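Local atomic coordinates of polyketide biosynthesis cytochrome P450 PksS (Bacillus subtilis, PDB entry 4YZR), a protein that probably acts as a heme-dependent monooxygenase on dihydrobacillaene, in the metabolism of the polyketide antibiotic bacillaene. Residues G242-T246 against R388-L393; M5-H9 against H31-L35. All blocks are in the same frame, centred on the assembly; numbering follows the deposited sequence.

Contact 1: residues G242-T246 against R388-L393; sequences GLETT and RKNVFL. With HEM (protoporphyrin IX containing Fe), chain C.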
loop_
_atom_site.group_PDB
_atom_site.type_symbol
_atom_site.label_atom_id
_atom_site.label_comp_id
_atom_site.label_asym_id
_atom_site.label_seq_id
_atom_site.Cartn_x
_atom_site.Cartn_y
_atom_site.Cartn_z
ATOM N N GLY A 242 -1.754 6.394 -1.713
ATOM C CA GLY A 242 -2.485 6.994 -0.661
ATOM C C GLY A 242 -3.887 6.554 -0.439
ATOM O O GLY A 242 -4.543 6.885 0.575
ATOM N N LEU A 243 -4.422 5.850 -1.409
ATOM C CA LEU A 243 -5.749 5.360 -1.421
ATOM C C LEU A 243 -6.022 3.915 -0.966
ATOM O O LEU A 243 -6.550 3.712 0.142
ATOM C CB LEU A 243 -6.467 5.679 -2.711
ATOM C CG LEU A 243 -6.600 7.186 -2.951
ATOM C CD1 LEU A 243 -7.332 7.482 -4.232
ATOM C CD2 LEU A 243 -7.277 7.936 -1.753
ATOM N N GLU A 244 -5.696 2.902 -1.734
ATOM C CA GLU A 244 -6.343 1.576 -1.515
ATOM C C GLU A 244 -5.410 0.934 -0.485
ATOM O O GLU A 244 -5.881 0.284 0.462
ATOM C CB GLU A 244 -6.484 0.742 -2.781
ATOM C CG GLU A 244 -6.928 -0.712 -2.575
ATOM C CD GLU A 244 -7.247 -1.396 -3.901
ATOM O OE1 GLU A 244 -7.720 -2.549 -3.816
ATOM O OE2 GLU A 244 -6.940 -0.881 -4.980
ATOM N N THR A 245 -4.127 1.035 -0.603
ATOM C CA THR A 245 -3.253 0.313 0.273
ATOM C C THR A 245 -3.278 0.889 1.724
ATOM O O THR A 245 -3.329 0.156 2.724
ATOM C CB THR A 245 -1.870 0.142 -0.370
ATOM O OG1 THR A 245 -1.371 1.428 -0.781
ATOM C CG2 THR A 245 -2.010 -0.759 -1.431
ATOM N N THR A 246 -3.404 2.219 1.833
ATOM C CA THR A 246 -3.552 2.836 3.158
ATOM C C THR A 246 -4.911 2.508 3.762
ATOM O O THR A 246 -4.996 2.212 4.925
ATOM C CB THR A 246 -3.389 4.382 2.943
ATOM O OG1 THR A 246 -2.077 4.642 2.343
ATOM C CG2 THR A 246 -3.389 5.058 4.193
ATOM N N ARG A 388 -11.664 -8.313 -1.044
ATOM C CA ARG A 388 -11.620 -7.928 -2.456
ATOM C C ARG A 388 -10.735 -8.901 -3.230
ATOM O O ARG A 388 -9.842 -9.542 -2.694
ATOM C CB ARG A 388 -11.033 -6.563 -2.597
ATOM C CG ARG A 388 -11.978 -5.539 -1.964
ATOM C CD ARG A 388 -11.391 -4.166 -1.896
ATOM N NE ARG A 388 -11.354 -3.491 -3.182
ATOM C CZ ARG A 388 -10.983 -2.216 -3.318
ATOM N NH1 ARG A 388 -10.531 -1.493 -2.286
ATOM N NH2 ARG A 388 -10.997 -1.672 -4.521
ATOM N N LYS A 389 -11.028 -9.111 -4.523
ATOM C CA LYS A 389 -10.221 -9.878 -5.394
ATOM C C LYS A 389 -9.073 -9.016 -5.838
ATOM O O LYS A 389 -9.231 -8.102 -6.585
ATOM C CB LYS A 389 -11.067 -10.281 -6.568
ATOM C CG LYS A 389 -10.377 -11.243 -7.569
ATOM C CD LYS A 389 -11.224 -11.464 -8.870
ATOM C CE LYS A 389 -10.504 -12.332 -9.902
ATOM N NZ LYS A 389 -9.843 -13.547 -9.325
ATOM N N ASN A 390 -7.936 -9.291 -5.339
ATOM C CA ASN A 390 -6.690 -8.594 -5.720
ATOM C C ASN A 390 -5.594 -9.495 -5.222
ATOM O O ASN A 390 -5.601 -9.681 -3.960
ATOM C CB ASN A 390 -6.618 -7.180 -5.126
ATOM C CG ASN A 390 -5.458 -6.339 -5.691
ATOM O OD1 ASN A 390 -4.313 -6.778 -5.825
ATOM N ND2 ASN A 390 -5.806 -5.141 -6.108
ATOM N N VAL A 391 -4.691 -9.872 -6.097
ATOM C CA VAL A 391 -3.558 -10.769 -5.842
ATOM C C VAL A 391 -2.563 -10.073 -4.828
ATOM O O VAL A 391 -1.977 -10.778 -3.994
ATOM C CB VAL A 391 -2.726 -11.008 -7.237
ATOM C CG1 VAL A 391 -1.371 -11.623 -7.028
ATOM C CG2 VAL A 391 -3.518 -11.756 -8.302
ATOM N N PHE A 392 -2.283 -8.822 -5.071
ATOM C CA PHE A 392 -1.169 -8.142 -4.441
ATOM C C PHE A 392 -1.632 -7.406 -3.256
ATOM O O PHE A 392 -0.826 -7.277 -2.286
ATOM C CB PHE A 392 -0.503 -7.213 -5.448
ATOM C CG PHE A 392 0.060 -7.920 -6.639
ATOM C CD1 PHE A 392 1.266 -8.620 -6.552
ATOM C CD2 PHE A 392 -0.614 -7.960 -7.785
ATOM C CE1 PHE A 392 1.778 -9.282 -7.653
ATOM C CE2 PHE A 392 -0.113 -8.642 -8.918
ATOM C CZ PHE A 392 1.051 -9.319 -8.790
ATOM N N LEU A 393 -2.760 -6.772 -3.283
ATOM C CA LEU A 393 -3.287 -5.930 -2.198
ATOM C C LEU A 393 -4.361 -6.633 -1.410
ATOM O O LEU A 393 -5.524 -6.803 -2.000
ATOM C CB LEU A 393 -3.824 -4.668 -2.784
ATOM C CG LEU A 393 -2.979 -3.909 -3.812
ATOM C CD1 LEU A 393 -3.685 -2.640 -4.364
ATOM C CD2 LEU A 393 -1.605 -3.651 -3.224
HETATM C CHA HEM C . 6.581 2.046 -2.420
HETATM C CHB HEM C . 3.836 -0.257 0.823
HETATM C CHC HEM C . 1.370 3.855 1.631
HETATM C CHD HEM C . 4.021 6.056 -1.709
HETATM C C1A HEM C . 6.044 1.054 -1.633
HETATM C C2A HEM C . 6.496 -0.337 -1.494
HETATM C C3A HEM C . 5.701 -0.957 -0.660
HETATM C C4A HEM C . 4.756 0.034 -0.138
HETATM C CMA HEM C . 5.699 -2.392 -0.311
HETATM C CAA HEM C . 7.612 -0.967 -2.337
HETATM C CBA HEM C . 7.117 -1.566 -3.573
HETATM C CGA HEM C . 8.162 -2.305 -4.515
HETATM O O1A HEM C . 7.597 -2.934 -5.476
HETATM O O2A HEM C . 9.277 -2.212 -4.159
HETATM C C1B HEM C . 2.914 0.662 1.318
HETATM C C2B HEM C . 1.966 0.428 2.357
HETATM C C3B HEM C . 1.251 1.550 2.613
HETATM C C4B HEM C . 1.788 2.546 1.685
HETATM C CMB HEM C . 1.851 -0.873 3.008
HETATM C CAB HEM C . 0.176 1.838 3.545
HETATM C CBB HEM C . -0.021 1.114 4.590
HETATM C C1C HEM C . 1.864 4.861 0.843
HETATM C C2C HEM C . 1.443 6.204 0.757
HETATM C C3C HEM C . 2.208 6.856 -0.212
HETATM C C4C HEM C . 3.077 5.857 -0.744
HETATM C CMC HEM C . 0.443 6.775 1.728
HETATM C CAC HEM C . 2.151 8.243 -0.644
HETATM C CBC HEM C . 1.095 8.969 -0.581
HETATM C C1D HEM C . 4.946 5.181 -2.226
HETATM C C2D HEM C . 5.861 5.487 -3.298
HETATM C C3D HEM C . 6.598 4.351 -3.474
HETATM C C4D HEM C . 6.135 3.343 -2.499
HETATM C CMD HEM C . 6.034 6.818 -3.997
HETATM C CAD HEM C . 7.733 4.129 -4.441
HETATM C CBD HEM C . 9.065 4.479 -3.856
HETATM C CGD HEM C . 10.279 4.384 -4.832
HETATM O O1D HEM C . 10.094 3.721 -5.858
HETATM O O2D HEM C . 11.327 4.938 -4.447
HETATM N NA HEM C . 5.054 1.232 -0.720
HETATM N NB HEM C . 2.803 1.989 0.971
HETATM N NC HEM C . 2.873 4.677 -0.062
HETATM N ND HEM C . 5.091 3.893 -1.767
HETATM FE FE HEM C . 4.010 2.974 -0.359
HETATM O O HOH W 1 -7.661 -4.395 -1.863
HETATM O O HOH W 2 -9.276 1.038 -5.292
#

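Contact 2: residues M5-H9 against H31-L35; sequences MFHPH and HRFEL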
loop_
_atom_site.group_PDB
_atom_site.type_symbol
_atom_site.label_atom_id
_atom_site.label_comp_id
_atom_site.label_asym_id
_atom_site.label_seq_id
_atom_site.Cartn_x
_atom_site.Cartn_y
_atom_site.Cartn_z
ATOM N N MET A 5 1.908 -26.230 -6.817
ATOM C CA MET A 5 1.842 -25.146 -7.893
ATOM C C MET A 5 1.117 -23.882 -7.372
ATOM O O MET A 5 -0.018 -23.925 -6.896
ATOM C CB MET A 5 1.103 -25.633 -9.155
ATOM C CG MET A 5 1.739 -26.737 -10.023
ATOM S SD MET A 5 0.688 -27.029 -11.496
ATOM C CE MET A 5 1.190 -28.644 -12.137
ATOM N N PHE A 6 1.807 -22.767 -7.358
ATOM C CA PHE A 6 1.219 -21.528 -6.869
ATOM C C PHE A 6 0.204 -20.969 -7.882
ATOM O O PHE A 6 0.478 -20.799 -9.044
ATOM C CB PHE A 6 2.377 -20.491 -6.733
ATOM C CG PHE A 6 1.937 -19.155 -6.170
ATOM C CD1 PHE A 6 1.136 -19.096 -5.085
ATOM C CD2 PHE A 6 2.365 -17.995 -6.754
ATOM C CE1 PHE A 6 0.800 -17.877 -4.520
ATOM C CE2 PHE A 6 2.039 -16.793 -6.237
ATOM C CZ PHE A 6 1.270 -16.743 -5.176
ATOM N N HIS A 7 -0.992 -20.694 -7.363
ATOM C CA HIS A 7 -2.081 -20.170 -8.066
ATOM C C HIS A 7 -2.611 -18.893 -7.441
ATOM O O HIS A 7 -3.582 -18.896 -6.681
ATOM C CB HIS A 7 -3.267 -21.178 -8.096
ATOM C CG HIS A 7 -2.961 -22.441 -8.832
ATOM N ND1 HIS A 7 -2.556 -22.443 -10.140
ATOM C CD2 HIS A 7 -2.836 -23.714 -8.401
ATOM C CE1 HIS A 7 -2.298 -23.678 -10.534
ATOM N NE2 HIS A 7 -2.437 -24.468 -9.492
ATOM N N PRO A 8 -1.977 -17.779 -7.789
ATOM C CA PRO A 8 -2.383 -16.553 -7.079
ATOM C C PRO A 8 -3.788 -16.112 -7.392
ATOM O O PRO A 8 -4.386 -15.410 -6.653
ATOM C CB PRO A 8 -1.394 -15.467 -7.631
ATOM C CG PRO A 8 -0.866 -16.035 -8.893
ATOM C CD PRO A 8 -0.793 -17.569 -8.660
ATOM N N HIS A 9 -4.393 -16.555 -8.532
ATOM C CA HIS A 9 -5.766 -16.260 -8.875
ATOM C C HIS A 9 -6.686 -17.370 -8.409
ATOM O O HIS A 9 -7.875 -17.294 -8.757
ATOM C CB HIS A 9 -5.875 -16.071 -10.384
ATOM C CG HIS A 9 -5.118 -14.887 -10.840
ATOM N ND1 HIS A 9 -5.512 -13.614 -10.490
ATOM C CD2 HIS A 9 -4.004 -14.762 -11.600
ATOM C CE1 HIS A 9 -4.682 -12.744 -11.061
ATOM N NE2 HIS A 9 -3.757 -13.407 -11.706
ATOM N N HIS A 31 10.161 -20.909 -5.733
ATOM C CA HIS A 31 9.211 -21.739 -6.522
ATOM C C HIS A 31 8.963 -21.152 -7.790
ATOM O O HIS A 31 8.447 -20.006 -7.945
ATOM C CB HIS A 31 7.933 -21.848 -5.691
ATOM C CG HIS A 31 6.777 -22.439 -6.446
ATOM N ND1 HIS A 31 6.687 -23.797 -6.727
ATOM C CD2 HIS A 31 5.691 -21.883 -7.003
ATOM C CE1 HIS A 31 5.624 -24.025 -7.477
ATOM N NE2 HIS A 31 4.962 -22.907 -7.628
ATOM N N ARG A 32 9.197 -21.901 -8.906
ATOM C CA ARG A 32 8.909 -21.450 -10.202
ATOM C C ARG A 32 7.431 -21.637 -10.587
ATOM O O ARG A 32 6.887 -22.716 -10.307
ATOM C CB ARG A 32 9.785 -22.201 -11.216
ATOM C CG ARG A 32 9.669 -21.610 -12.591
ATOM C CD ARG A 32 10.590 -22.252 -13.646
ATOM N NE ARG A 32 10.569 -21.525 -14.943
ATOM C CZ ARG A 32 9.651 -21.693 -15.914
ATOM N NH1 ARG A 32 8.640 -22.532 -15.758
ATOM N NH2 ARG A 32 9.736 -21.063 -17.056
ATOM N N PHE A 33 6.788 -20.666 -11.154
ATOM C CA PHE A 33 5.379 -20.804 -11.599
ATOM C C PHE A 33 5.196 -19.966 -12.812
ATOM O O PHE A 33 6.108 -19.327 -13.307
ATOM C CB PHE A 33 4.411 -20.447 -10.454
ATOM C CG PHE A 33 4.327 -18.938 -10.092
ATOM C CD1 PHE A 33 5.334 -18.303 -9.328
ATOM C CD2 PHE A 33 3.297 -18.139 -10.552
ATOM C CE1 PHE A 33 5.231 -16.953 -9.017
ATOM C CE2 PHE A 33 3.184 -16.822 -10.224
ATOM C CZ PHE A 33 4.188 -16.235 -9.476
ATOM N N GLU A 34 3.967 -20.041 -13.369
ATOM C CA GLU A 34 3.579 -19.354 -14.525
ATOM C C GLU A 34 2.416 -18.444 -14.220
ATOM O O GLU A 34 1.436 -18.778 -13.541
ATOM C CB GLU A 34 3.195 -20.350 -15.643
ATOM C CG GLU A 34 4.352 -21.055 -16.304
ATOM C CD GLU A 34 3.867 -22.157 -17.297
ATOM O OE1 GLU A 34 2.631 -22.362 -17.446
ATOM O OE2 GLU A 34 4.732 -22.806 -17.918
ATOM N N LEU A 35 2.610 -17.189 -14.605
ATOM C CA LEU A 35 1.699 -16.123 -14.193
ATOM C C LEU A 35 0.823 -15.959 -15.417
ATOM O O LEU A 35 1.317 -15.771 -16.524
ATOM C CB LEU A 35 2.441 -14.845 -13.870
ATOM C CG LEU A 35 1.539 -13.677 -13.564
ATOM C CD1 LEU A 35 0.876 -13.812 -12.207
ATOM C CD2 LEU A 35 2.337 -12.396 -13.708
#

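Contact 1: residues G242-T246 against R388-L393
Glu244 holds CG anti to its own nitrogen (chi1 170°) and stays extended beyond it, reaching Arg388, whose chain bends at chi3 (74°) to turn the guanidinium broadside to the carboxylate. The two planes lie only 13° apart, and Glu244 OE1 sits 3.2 Å above the guanidinium centre, with Arg388 CZ 3.3 Å away. The salt bridge is therefore a stack of charges: Glu244 OE1 lies 3.4 Å from Arg388 NH1, yet no N-H points at it. Two waters add hydrogen bonds around the pair. One molecule donates to Glu244 OE1 at 2.7 Å and to Leu393 O, and a second joins Glu244 OE2 to Arg388 NH2 by weak bonds.

Beside the charged pair, Leu393 CD1 rests 3.8 Å from Glu244 OE2, while its CD2 meets the Thr245 methyl. That methyl contact is unusually short, but Thr245 has two conformers and the closeness is doubtful. Asn390 OD1 accepts from Phe392 N in the carbonyl plane, an Asx turn, and from Leu393 N above it, which makes an Asx motif; the two 3.0 Å bonds brace the bend that leads into Leu393.

Ala241 to Thr246 read as the I-helix signature (A/G)Gx(D/E)T(T/S) of P450s, with Glu244 and Thr245 as its acid-alcohol pair. A bound histidine touches Thr245. Helix 228-259 meets the heme through Gly242 and Thr246 and the loop between strands 377-378 and 400-402 through Glu244 and Thr245, while helix 148-158 packs against Leu243 and Thr246.

Contact 2: residues M5-H9 against H31-L35
One face of the Phe33 ring receives the edge of Phe6. Phe6 CD2 stands 3.6 Å above that plane, over its centre, and the ring planes are 86° apart with centroids separated by 4.9 Å, the geometry of a T-shaped pair. At the edge of Phe33, in its plane, lies the carbonyl oxygen of His31. The Phe6 ring has a neighbour of its own over one face, where Pro8 CD sits 3.7 Å above the plane and offset toward the rim. With CG anti to the backbone nitrogen (chi1 -177°), Phe6 carries its CD2 edge over the Phe33 face, and the two phenyl side chains run side by side in the same direction.

The polar link comes from the backbone. Phe6 N donates to His31 NE2 across 3.2 Å in a fairly straight bond, but the donor lies 36° out of the imidazole plane. The same approach brings Phe6 CB to 3.6 Å from His31 CD2. His31 ND1 is bonded to Glu28 OE2; with NE2 accepting, this is consistent with a proton on ND1, and it ties both ring nitrogens to the protein. Further along, contact is looser: Pro8 CG approaches Phe33 CE2 at 4.3 Å and Leu35 CD1 at 4.4 Å.

Phe13 and Phe314 extend the aromatic packing, edge-to-face with Phe6 and Phe33 respectively. Strand 30-35 is an outermost strand of its sheet, bonded antiparallel to 42-47, and Phe6 also touches Leu46 there. The N-terminal segment packs onto this small beta sheet of the cytochrome P450 fold, away from the heme, through the Phe6 and Pro8 side chains and one backbone N-H bonded to a histidine side chain.

How the contacts relate
Contact 1 lies near the centre of the chain but has a partly solvent-accessible character, with an exposed arginine and bridging waters. Contact 2 lies about 22 Å from the chain centre, yet most of its touching residues are buried. Chemistry follows these settings: a stacked charge pair with water on helix 228-259, which lines the heme, in contact 1; aromatic edges and a backbone-to-imidazole bond on an outer strand in contact 2. Their centres are about 20 Å apart and they share no residue, but they meet where Val391 CG1 packs 3.9 Å from Pro8 CB, so the loop holding 388-393 touches helix 228-259 with some residues and the N-terminal segment with another.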